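Local coordinates for protein toll (Drosophila melanogaster, PDB 4LXR) that serves as the cell-surface receptor for the cleaved cytokine Spätzle, activating Toll signalling in antifungal immunity and in embryonic dorsal-ventral patterning, at residues C80-H85 with M112-Q117; D108-N113 with F130-L135; E153-I158 with F177-L182. All blocks are in the same frame, centred on the assembly; numbering follows the deposited sequence.

Interaction 1 (C80-H85 with M112-Q117); sequences CMLPGH and MNITRQ. With NAG (2-acetamido-2-deoxy-beta-D-glucopyranose), chain I.
In the N-terminal part of the Toll ectodomain, two turns of the coil, after strands 74-78 and 102-106, meet where an inverse gamma turn centred on Pro83 puts Leu82 and Gly84 against Met112. Leu82 reaches across with two points: CB lies 3.7 Å from Met112 CG, and CD1 lies against the backbone entering Ile114, 3.8 Å from Ile114 CB. Met112 CG is placed between its backbone N and carbonyl carbon (chi1 69°), which carries the chain over the turn; a bend at chi3 then brings SD to 3.5 Å from Gly84 CA. At the other end the cohesion is polar and indirect. A water in the plane of the His85 ring, at its edge, accepts from Gln117 NE2 as modelled, at 2.7 Å, donates to Gly84 O at 3.3 Å, and bonds Thr115 OG1 at 2.8 Å; its link to His85 ND1 is weak. Gln117, its chain extended, crosses His85 at about a right angle, as modelled without a direct hydrogen bond. Replacing Gln117 by an alanine would probably leave this water without its amide partner and open a gap beside His85. Beyond the apolar patch, Asn113 ND2 carries the N-acetylglucosamine, while OD1 accepts from His137 N and is bonded to Thr136 OG1. Direct cohesion between these segments is therefore apolar, and between the two the polar link passes through the water.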
loop_
_atom_site.group_PDB
_atom_site.type_symbol
_atom_site.label_atom_id
_atom_site.label_comp_id
_atom_site.label_asym_id
_atom_site.label_seq_id
_atom_site.Cartn_x
_atom_site.Cartn_y
_atom_site.Cartn_z
ATOM N N CYS A 80 29.843 5.985 -29.396
ATOM C CA CYS A 80 31.058 6.441 -30.068
ATOM C C CYS A 80 31.320 5.623 -31.320
ATOM O O CYS A 80 30.844 4.493 -31.440
ATOM C CB CYS A 80 32.264 6.387 -29.114
ATOM S SG CYS A 80 32.012 7.415 -27.594
ATOM N N MET A 81 32.057 6.204 -32.263
ATOM C CA MET A 81 32.443 5.478 -33.469
ATOM C C MET A 81 33.733 4.742 -33.218
ATOM O O MET A 81 34.617 5.247 -32.514
ATOM C CB MET A 81 32.613 6.441 -34.654
ATOM C CG MET A 81 31.330 7.190 -34.944
ATOM S SD MET A 81 31.456 8.339 -36.293
ATOM C CE MET A 81 31.671 7.215 -37.674
ATOM N N LEU A 82 33.834 3.537 -33.772
ATOM C CA LEU A 82 35.100 2.823 -33.769
ATOM C C LEU A 82 36.110 3.663 -34.538
ATOM O O LEU A 82 35.837 4.123 -35.658
ATOM C CB LEU A 82 34.945 1.420 -34.362
ATOM C CG LEU A 82 34.112 0.528 -33.435
ATOM C CD1 LEU A 82 33.674 -0.777 -34.138
ATOM C CD2 LEU A 82 34.885 0.244 -32.145
ATOM N N PRO A 83 37.286 3.873 -33.934
ATOM C CA PRO A 83 38.240 4.881 -34.402
ATOM C C PRO A 83 39.108 4.439 -35.586
ATOM O O PRO A 83 40.327 4.610 -35.548
ATOM C CB PRO A 83 39.100 5.125 -33.160
ATOM C CG PRO A 83 39.065 3.849 -32.430
ATOM C CD PRO A 83 37.706 3.263 -32.661
ATOM N N GLY A 84 38.490 3.890 -36.623
ATOM C CA GLY A 84 39.229 3.465 -37.806
ATOM C C GLY A 84 40.308 2.413 -37.547
ATOM O O GLY A 84 40.092 1.433 -36.832
ATOM N N HIS A 85 41.479 2.622 -38.131
ATOM C CA HIS A 85 42.602 1.710 -37.955
ATOM C C HIS A 85 43.488 2.146 -36.795
ATOM O O HIS A 85 44.699 1.956 -36.819
ATOM C CB HIS A 85 43.403 1.638 -39.251
ATOM C CG HIS A 85 42.603 1.137 -40.411
ATOM N ND1 HIS A 85 41.739 0.065 -40.307
ATOM C CD2 HIS A 85 42.513 1.571 -41.690
ATOM C CE1 HIS A 85 41.165 -0.149 -41.477
ATOM N NE2 HIS A 85 41.618 0.751 -42.334
ATOM N N MET A 112 32.003 1.177 -38.769
ATOM C CA MET A 112 32.765 0.032 -39.269
ATOM C C MET A 112 32.533 -1.163 -38.328
ATOM O O MET A 112 31.886 -1.030 -37.279
ATOM C CB MET A 112 34.263 0.364 -39.307
ATOM C CG MET A 112 34.894 0.517 -37.910
ATOM S SD MET A 112 36.603 1.136 -37.901
ATOM C CE MET A 112 37.522 -0.302 -38.529
ATOM N N ASN A 113 33.043 -2.329 -38.709
ATOM C CA ASN A 113 33.075 -3.507 -37.825
ATOM C C ASN A 113 34.225 -3.387 -36.822
ATOM O O ASN A 113 35.254 -2.780 -37.123
ATOM C CB ASN A 113 33.266 -4.790 -38.661
ATOM C CG ASN A 113 32.062 -5.111 -39.558
ATOM O OD1 ASN A 113 30.918 -5.056 -39.108
ATOM N ND2 ASN A 113 32.324 -5.449 -40.828
ATOM N N ILE A 114 34.071 -3.959 -35.630
ATOM C CA ILE A 114 35.172 -3.969 -34.661
ATOM C C ILE A 114 36.331 -4.866 -35.125
ATOM O O ILE A 114 36.119 -5.862 -35.820
ATOM C CB ILE A 114 34.660 -4.369 -33.222
ATOM C CG1 ILE A 114 35.620 -3.902 -32.125
ATOM C CG2 ILE A 114 34.360 -5.845 -33.145
ATOM C CD1 ILE A 114 35.061 -4.084 -30.689
ATOM N N THR A 115 37.559 -4.502 -34.766
ATOM C CA THR A 115 38.713 -5.294 -35.160
ATOM C C THR A 115 39.596 -5.596 -33.961
ATOM O O THR A 115 39.536 -4.909 -32.938
ATOM C CB THR A 115 39.610 -4.570 -36.204
ATOM O OG1 THR A 115 40.276 -3.470 -35.572
ATOM C CG2 THR A 115 38.808 -4.075 -37.415
ATOM N N ARG A 116 40.451 -6.599 -34.126
ATOM C CA ARG A 116 41.488 -6.917 -33.159
ATOM C C ARG A 116 42.383 -5.704 -32.858
ATOM O O ARG A 116 42.736 -5.451 -31.704
ATOM C CB ARG A 116 42.332 -8.095 -33.661
ATOM C CG ARG A 116 43.403 -8.525 -32.690
ATOM C CD ARG A 116 44.487 -9.344 -33.377
ATOM N NE ARG A 116 45.391 -8.481 -34.138
ATOM C CZ ARG A 116 46.202 -8.894 -35.110
ATOM N NH1 ARG A 116 46.982 -8.012 -35.736
ATOM N NH2 ARG A 116 46.230 -10.177 -35.464
ATOM N N GLN A 117 42.752 -4.953 -33.888
ATOM C CA GLN A 117 43.526 -3.726 -33.668
ATOM C C GLN A 117 42.903 -2.767 -32.635
ATOM O O GLN A 117 43.614 -2.106 -31.876
ATOM C CB GLN A 117 43.751 -2.989 -34.991
ATOM C CG GLN A 117 44.623 -1.745 -34.847
ATOM C CD GLN A 117 44.929 -1.084 -36.179
ATOM O OE1 GLN A 117 45.998 -0.497 -36.367
ATOM N NE2 GLN A 117 43.988 -1.172 -37.109
HETATM C C1 NAG I . 31.300 -6.296 -41.418
HETATM C C2 NAG I . 30.880 -5.316 -42.523
HETATM C C3 NAG I . 29.961 -6.000 -43.547
HETATM C C4 NAG I . 30.519 -7.341 -44.012
HETATM C C5 NAG I . 30.902 -8.203 -42.817
HETATM C C6 NAG I . 31.549 -9.511 -43.217
HETATM C C7 NAG I . 30.639 -2.910 -42.053
HETATM C C8 NAG I . 31.882 -2.712 -42.871
HETATM N N2 NAG I . 30.207 -4.169 -41.934
HETATM O O3 NAG I . 29.791 -5.140 -44.669
HETATM O O4 NAG I . 29.539 -8.037 -44.774
HETATM O O5 NAG I . 31.846 -7.489 -42.008
HETATM O O6 NAG I . 32.930 -9.560 -42.873
HETATM O O7 NAG I . 30.046 -1.971 -41.526
HETATM O O HOH W 1 41.299 -1.588 -37.373
#

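Interaction 2 (D108-N113 with F130-L135); sequences DNLGMN and FTTRRL. With NAG (2-acetamido-2-deoxy-beta-D-glucopyranose), chain I.
Three flat groups of segment 130-135 are met at their edges by Asp108 and Leu110. The guanidinium of Arg133 turns its NE and NH2 edge to one carboxylate oxygen of Asp108: NH2 is 2.8 Å and NE 3.1 Å from OD2, which lies near the guanidinium plane, although the two groups are tilted 43° against each other. NH2 arrives nearly along the C-O direction, NE from the syn side. The second oxygen is held too, for Arg133 N donates to Asp108 OD1 at 2.9 Å from the anti side, out of the carboxylate plane, so three N-H groups of one residue fix the rotation of the carboxylate. The Arg134 guanidinium also works through its edge; bends at chi2 and chi3 fold the chain back over Asp108, and NH1 reaches Asp108 O at 2.9 Å (155° at the hydrogen), on a lone pair in the carbonyl plane. The third edge is that of the Phe130 ring, where Leu110 CD2 stands 4.0 Å from CE1 and close to the ring plane. Leu110 CD1 packs on Thr132, 3.6 Å from OG1. That hydroxyl accepts from Arg134 N in an ST turn and bonds Ser107 O. The contact joins successive coils of the leucine-rich-repeat ectodomain on the side facing Spätzle, whose Arg11 packs on Asp108 and whose Glu48 makes a long, weak ion pair with Arg133. Asp108 thus probably offsets positive charge on both sides of the receptor-ligand boundary, and its backbone and side chain tie the loop after strand 102-106 to the turn that follows strand 127-131 through separate arginines.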
loop_
_atom_site.group_PDB
_atom_site.type_symbol
_atom_site.label_atom_id
_atom_site.label_comp_id
_atom_site.label_asym_id
_atom_site.label_seq_id
_atom_site.Cartn_x
_atom_site.Cartn_y
_atom_site.Cartn_z
ATOM N N ASP A 108 25.498 2.445 -31.240
ATOM C CA ASP A 108 24.770 2.148 -32.468
ATOM C C ASP A 108 25.273 2.999 -33.625
ATOM O O ASP A 108 24.662 3.056 -34.700
ATOM C CB ASP A 108 23.271 2.366 -32.244
ATOM C CG ASP A 108 22.729 1.471 -31.144
ATOM O OD1 ASP A 108 23.257 0.345 -30.972
ATOM O OD2 ASP A 108 21.794 1.887 -30.443
ATOM N N ASN A 109 26.389 3.673 -33.391
ATOM C CA ASN A 109 27.047 4.458 -34.427
ATOM C C ASN A 109 28.501 4.017 -34.522
ATOM O O ASN A 109 29.402 4.719 -34.060
ATOM C CB ASN A 109 26.934 5.959 -34.114
ATOM C CG ASN A 109 27.669 6.826 -35.128
ATOM O OD1 ASN A 109 27.953 6.385 -36.240
ATOM N ND2 ASN A 109 27.982 8.069 -34.741
ATOM N N LEU A 110 28.714 2.847 -35.127
ATOM C CA LEU A 110 30.037 2.218 -35.214
ATOM C C LEU A 110 30.921 2.795 -36.328
ATOM O O LEU A 110 32.087 3.107 -36.097
ATOM C CB LEU A 110 29.899 0.700 -35.399
ATOM C CG LEU A 110 29.188 -0.085 -34.287
ATOM C CD1 LEU A 110 29.016 -1.563 -34.664
ATOM C CD2 LEU A 110 29.908 0.062 -32.935
ATOM N N GLY A 111 30.366 2.929 -37.529
ATOM C CA GLY A 111 31.114 3.436 -38.673
ATOM C C GLY A 111 31.855 2.338 -39.417
ATOM O O GLY A 111 32.254 2.541 -40.555
ATOM N N MET A 112 32.003 1.177 -38.769
ATOM C CA MET A 112 32.765 0.032 -39.269
ATOM C C MET A 112 32.533 -1.163 -38.328
ATOM O O MET A 112 31.886 -1.030 -37.279
ATOM C CB MET A 112 34.263 0.364 -39.307
ATOM C CG MET A 112 34.894 0.517 -37.910
ATOM S SD MET A 112 36.603 1.136 -37.901
ATOM C CE MET A 112 37.522 -0.302 -38.529
ATOM N N ASN A 113 33.043 -2.329 -38.709
ATOM C CA ASN A 113 33.075 -3.507 -37.825
ATOM C C ASN A 113 34.225 -3.387 -36.822
ATOM O O ASN A 113 35.254 -2.780 -37.123
ATOM C CB ASN A 113 33.266 -4.790 -38.661
ATOM C CG ASN A 113 32.062 -5.111 -39.558
ATOM O OD1 ASN A 113 30.918 -5.056 -39.108
ATOM N ND2 ASN A 113 32.324 -5.449 -40.828
ATOM N N PHE A 130 31.110 -5.308 -25.280
ATOM C CA PHE A 130 30.827 -4.676 -26.558
ATOM C C PHE A 130 29.354 -4.871 -26.866
ATOM O O PHE A 130 28.848 -6.004 -26.875
ATOM C CB PHE A 130 31.677 -5.303 -27.678
ATOM C CG PHE A 130 31.404 -4.728 -29.039
ATOM C CD1 PHE A 130 31.497 -3.352 -29.260
ATOM C CD2 PHE A 130 31.072 -5.552 -30.096
ATOM C CE1 PHE A 130 31.245 -2.801 -30.515
ATOM C CE2 PHE A 130 30.816 -5.017 -31.375
ATOM C CZ PHE A 130 30.905 -3.641 -31.586
ATOM N N THR A 131 28.670 -3.782 -27.178
ATOM C CA THR A 131 27.218 -3.837 -27.293
ATOM C C THR A 131 26.778 -2.942 -28.427
ATOM O O THR A 131 27.176 -1.771 -28.491
ATOM C CB THR A 131 26.569 -3.366 -25.975
ATOM O OG1 THR A 131 26.828 -4.338 -24.947
ATOM C CG2 THR A 131 25.061 -3.167 -26.131
ATOM N N THR A 132 25.964 -3.479 -29.326
ATOM C CA THR A 132 25.491 -2.688 -30.459
ATOM C C THR A 132 24.208 -3.289 -30.999
ATOM O O THR A 132 23.985 -4.485 -30.861
ATOM C CB THR A 132 26.537 -2.615 -31.606
ATOM O OG1 THR A 132 26.045 -1.758 -32.647
ATOM C CG2 THR A 132 26.819 -4.007 -32.205
ATOM N N ARG A 133 23.375 -2.457 -31.619
ATOM C CA ARG A 133 22.197 -2.933 -32.348
ATOM C C ARG A 133 22.328 -2.764 -33.865
ATOM O O ARG A 133 21.381 -3.033 -34.623
ATOM C CB ARG A 133 20.926 -2.263 -31.790
ATOM C CG ARG A 133 20.754 -2.657 -30.313
ATOM C CD ARG A 133 19.737 -1.859 -29.581
ATOM N NE ARG A 133 20.180 -0.497 -29.320
ATOM C CZ ARG A 133 19.574 0.307 -28.455
ATOM N NH1 ARG A 133 18.529 -0.137 -27.779
ATOM N NH2 ARG A 133 20.006 1.545 -28.272
ATOM N N ARG A 134 23.498 -2.320 -34.306
ATOM C CA ARG A 134 23.785 -2.251 -35.733
ATOM C C ARG A 134 23.995 -3.669 -36.269
ATOM O O ARG A 134 24.498 -4.528 -35.549
ATOM C CB ARG A 134 25.063 -1.470 -35.983
ATOM C CG ARG A 134 24.970 0.017 -35.767
ATOM C CD ARG A 134 24.568 0.756 -37.047
ATOM N NE ARG A 134 23.187 0.473 -37.435
ATOM C CZ ARG A 134 22.125 0.928 -36.783
ATOM N NH1 ARG A 134 22.292 1.672 -35.693
ATOM N NH2 ARG A 134 20.898 0.618 -37.197
ATOM N N LEU A 135 23.584 -3.919 -37.511
ATOM C CA LEU A 135 24.032 -5.124 -38.208
ATOM C C LEU A 135 25.553 -5.029 -38.265
ATOM O O LEU A 135 26.109 -4.051 -38.752
ATOM C CB LEU A 135 23.433 -5.213 -39.615
ATOM C CG LEU A 135 24.030 -6.306 -40.537
ATOM C CD1 LEU A 135 23.846 -7.710 -39.966
ATOM C CD2 LEU A 135 23.409 -6.220 -41.912
HETATM C C1 NAG I . 31.300 -6.296 -41.418
HETATM C C2 NAG I . 30.880 -5.316 -42.523
HETATM C C3 NAG I . 29.961 -6.000 -43.547
HETATM C C4 NAG I . 30.519 -7.341 -44.012
HETATM C C5 NAG I . 30.902 -8.203 -42.817
HETATM C C6 NAG I . 31.549 -9.511 -43.217
HETATM C C7 NAG I . 30.639 -2.910 -42.053
HETATM C C8 NAG I . 31.882 -2.712 -42.871
HETATM N N2 NAG I . 30.207 -4.169 -41.934
HETATM O O3 NAG I . 29.791 -5.140 -44.669
HETATM O O4 NAG I . 29.539 -8.037 -44.774
HETATM O O5 NAG I . 31.846 -7.489 -42.008
HETATM O O6 NAG I . 32.930 -9.560 -42.873
HETATM O O7 NAG I . 30.046 -1.971 -41.526
#

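Interaction 3 (E153-I158 with F177-L182); sequences ELRANI and FGSNKL. With EPE (4-(2-hydroxyethyl)-1-piperazine ethanesulfonic acid), chain N.
Asn180 turns its side-chain amide into the preceding repeat and bonds three backbone groups of segment 153-158. OD1 accepts from Ala156 N at 2.9 Å, in the carbonyl plane and nearly straight (171°), and from Ile158 N at 3.0 Å, tilted from that plane. ND2 donates to Leu154 O at 3.0 Å and, within its own segment, to Phe177 O at 2.7 Å, both acceptors lying in the amide plane. With CG anti to its carbonyl carbon (chi1 -80°), the amide sits across the bend after strand 151-155. Lys181 N adds a bond to Ile158 O from above the carbonyl plane. Asn157, whose CA lies nearest that of Asn180, turns its ND2 outward to O2S of a HEPES molecule, probably from the crystallisation liquor (3.1 Å). Farther out, Ser179 CB lies over the centre of one face of the Arg155 guanidinium, 3.7 Å above its plane; the polar end of Arg155 makes a salt bridge with Asp55 of Spätzle, and Glu153 makes another with Arg7 of Spätzle. Inside the coil, Leu154 and Phe177 run side by side, CD1 of the leucine 3.9 Å from CE1 of the ring, and Ile158 lies alongside Asn180. This is the asparagine of the leucine-rich repeat, whose amide satisfies backbone groups at the turn; Asn204 of the next repeat takes up Phe177 O and Leu182 N, so the same chemistry joins one repeat to the next beneath residues that bind the ligand.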
loop_
_atom_site.group_PDB
_atom_site.type_symbol
_atom_site.label_atom_id
_atom_site.label_comp_id
_atom_site.label_asym_id
_atom_site.label_seq_id
_atom_site.Cartn_x
_atom_site.Cartn_y
_atom_site.Cartn_z
ATOM N N GLU A 153 31.481 -9.738 -22.180
ATOM C CA GLU A 153 30.114 -9.612 -22.624
ATOM C C GLU A 153 30.093 -9.127 -24.043
ATOM O O GLU A 153 30.733 -8.131 -24.372
ATOM C CB GLU A 153 29.301 -8.629 -21.718
ATOM C CG GLU A 153 27.838 -8.400 -22.225
ATOM C CD GLU A 153 26.920 -7.720 -21.157
ATOM O OE1 GLU A 153 25.817 -7.215 -21.492
ATOM O OE2 GLU A 153 27.316 -7.675 -19.981
ATOM N N LEU A 154 29.335 -9.816 -24.893
ATOM C CA LEU A 154 29.241 -9.422 -26.289
ATOM C C LEU A 154 27.796 -9.468 -26.628
ATOM O O LEU A 154 27.116 -10.462 -26.387
ATOM C CB LEU A 154 30.021 -10.377 -27.230
ATOM C CG LEU A 154 31.524 -10.430 -27.040
ATOM C CD1 LEU A 154 32.144 -11.514 -27.945
ATOM C CD2 LEU A 154 32.113 -9.079 -27.365
ATOM N N ARG A 155 27.316 -8.388 -27.213
ATOM C CA ARG A 155 25.933 -8.330 -27.606
ATOM C C ARG A 155 25.853 -7.661 -28.957
ATOM O O ARG A 155 25.968 -6.440 -29.051
ATOM C CB ARG A 155 25.104 -7.531 -26.596
ATOM C CG ARG A 155 23.631 -7.665 -26.890
ATOM C CD ARG A 155 22.747 -7.000 -25.918
ATOM N NE ARG A 155 22.680 -7.580 -24.574
ATOM C CZ ARG A 155 21.642 -7.339 -23.774
ATOM N NH1 ARG A 155 20.654 -6.599 -24.249
ATOM N NH2 ARG A 155 21.564 -7.820 -22.537
ATOM N N ALA A 156 25.646 -8.455 -30.003
ATOM C CA ALA A 156 25.673 -7.908 -31.349
ATOM C C ALA A 156 24.899 -8.748 -32.366
ATOM O O ALA A 156 25.350 -8.899 -33.513
ATOM C CB ALA A 156 27.118 -7.749 -31.792
ATOM N N ASN A 157 23.739 -9.271 -31.958
ATOM C CA ASN A 157 22.952 -10.192 -32.788
ATOM C C ASN A 157 23.802 -11.314 -33.386
ATOM O O ASN A 157 23.655 -11.664 -34.557
ATOM C CB ASN A 157 22.148 -9.446 -33.871
ATOM C CG ASN A 157 20.947 -8.697 -33.266
ATOM O OD1 ASN A 157 19.902 -9.292 -33.033
ATOM N ND2 ASN A 157 21.130 -7.406 -32.946
ATOM N N ILE A 158 24.685 -11.864 -32.554
ATOM C CA ILE A 158 25.634 -12.864 -32.995
ATOM C C ILE A 158 24.963 -14.199 -33.304
ATOM O O ILE A 158 24.366 -14.831 -32.425
ATOM C CB ILE A 158 26.748 -13.054 -31.985
ATOM C CG1 ILE A 158 27.407 -11.703 -31.709
ATOM C CG2 ILE A 158 27.787 -14.057 -32.547
ATOM C CD1 ILE A 158 28.328 -11.700 -30.478
ATOM N N PHE A 177 26.650 -13.838 -23.065
ATOM C CA PHE A 177 26.271 -13.773 -24.489
ATOM C C PHE A 177 24.769 -13.692 -24.634
ATOM O O PHE A 177 24.226 -13.993 -25.699
ATOM C CB PHE A 177 26.778 -15.000 -25.265
ATOM C CG PHE A 177 28.272 -15.028 -25.454
ATOM C CD1 PHE A 177 29.032 -13.875 -25.245
ATOM C CD2 PHE A 177 28.918 -16.201 -25.852
ATOM C CE1 PHE A 177 30.431 -13.881 -25.413
ATOM C CE2 PHE A 177 30.331 -16.234 -26.011
ATOM C CZ PHE A 177 31.085 -15.058 -25.816
ATOM N N GLY A 178 24.097 -13.307 -23.549
ATOM C CA GLY A 178 22.658 -13.175 -23.565
ATOM C C GLY A 178 22.209 -12.206 -24.650
ATOM O O GLY A 178 22.901 -11.236 -24.946
ATOM N N SER A 179 21.070 -12.507 -25.254
ATOM C CA SER A 179 20.413 -11.638 -26.225
ATOM C C SER A 179 21.170 -11.521 -27.539
ATOM O O SER A 179 21.411 -10.430 -28.060
ATOM C CB SER A 179 20.104 -10.258 -25.628
ATOM O OG SER A 179 19.004 -9.683 -26.312
ATOM N N ASN A 180 21.538 -12.669 -28.083
ATOM C CA ASN A 180 22.163 -12.716 -29.386
ATOM C C ASN A 180 21.310 -13.593 -30.259
ATOM O O ASN A 180 20.094 -13.679 -30.047
ATOM C CB ASN A 180 23.613 -13.208 -29.284
ATOM C CG ASN A 180 24.564 -12.103 -28.840
ATOM O OD1 ASN A 180 24.864 -11.179 -29.608
ATOM N ND2 ASN A 180 25.028 -12.178 -27.587
ATOM N N LYS A 181 21.920 -14.234 -31.249
ATOM C CA LYS A 181 21.161 -15.103 -32.142
ATOM C C LYS A 181 21.806 -16.486 -32.238
ATOM O O LYS A 181 21.738 -17.143 -33.284
ATOM C CB LYS A 181 21.025 -14.461 -33.534
ATOM C CG LYS A 181 20.022 -13.287 -33.616
ATOM C CD LYS A 181 20.054 -12.672 -35.038
ATOM C CE LYS A 181 18.952 -11.624 -35.270
ATOM N NZ LYS A 181 18.968 -11.066 -36.679
ATOM N N LEU A 182 22.431 -16.931 -31.149
ATOM C CA LEU A 182 23.167 -18.197 -31.182
ATOM C C LEU A 182 22.263 -19.411 -31.399
ATOM O O LEU A 182 21.260 -19.575 -30.710
ATOM C CB LEU A 182 24.024 -18.370 -29.918
ATOM C CG LEU A 182 25.191 -17.382 -29.865
ATOM C CD1 LEU A 182 25.823 -17.316 -28.483
ATOM C CD2 LEU A 182 26.237 -17.728 -30.939
HETATM N N1 EPE N . 17.426 -10.207 -30.290
HETATM C C2 EPE N . 17.609 -10.971 -31.547
HETATM C C3 EPE N . 16.774 -12.242 -31.546
HETATM N N4 EPE N . 16.951 -13.048 -30.336
HETATM C C5 EPE N . 17.326 -12.438 -29.070
HETATM C C6 EPE N . 17.848 -10.997 -29.120
HETATM C C7 EPE N . 16.233 -14.310 -30.238
HETATM C C8 EPE N . 16.543 -15.180 -31.445
HETATM O O8 EPE N . 17.937 -15.303 -31.561
HETATM C C9 EPE N . 18.317 -9.033 -30.313
HETATM C C10 EPE N . 17.537 -7.735 -30.471
HETATM S S EPE N . 18.570 -6.251 -30.286
HETATM O O1S EPE N . 19.848 -6.582 -29.642
HETATM O O2S EPE N . 18.864 -5.704 -31.611
HETATM O O3S EPE N . 17.855 -5.268 -29.490
HETATM O O HOH W 2 24.966 -10.093 -24.004
HETATM O O HOH W 3 22.014 -8.608 -29.828
#

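In the fold
The three contacts follow one another down the N-terminal part of the solenoid. Interactions 1 and 2 have centres about 9 Å apart, share Met112 and Asn113, and are joined by the backbone hydrogen bond from Leu82 N to Leu110 O (2.9 Å). Interactions 2 and 3, about 13 Å apart between centres, meet through the neighbouring parallel strands 127-131 and 151-155, with a backbone hydrogen bond between Phe130 O and Arg155 N. Interactions 1 and 3 do not touch; their centres are about 18 Å apart. Along the chain, interaction 3 opens after both others close. Spätzle touches interactions 2 and 3, whereas no other protein chain touches the segments of interaction 1.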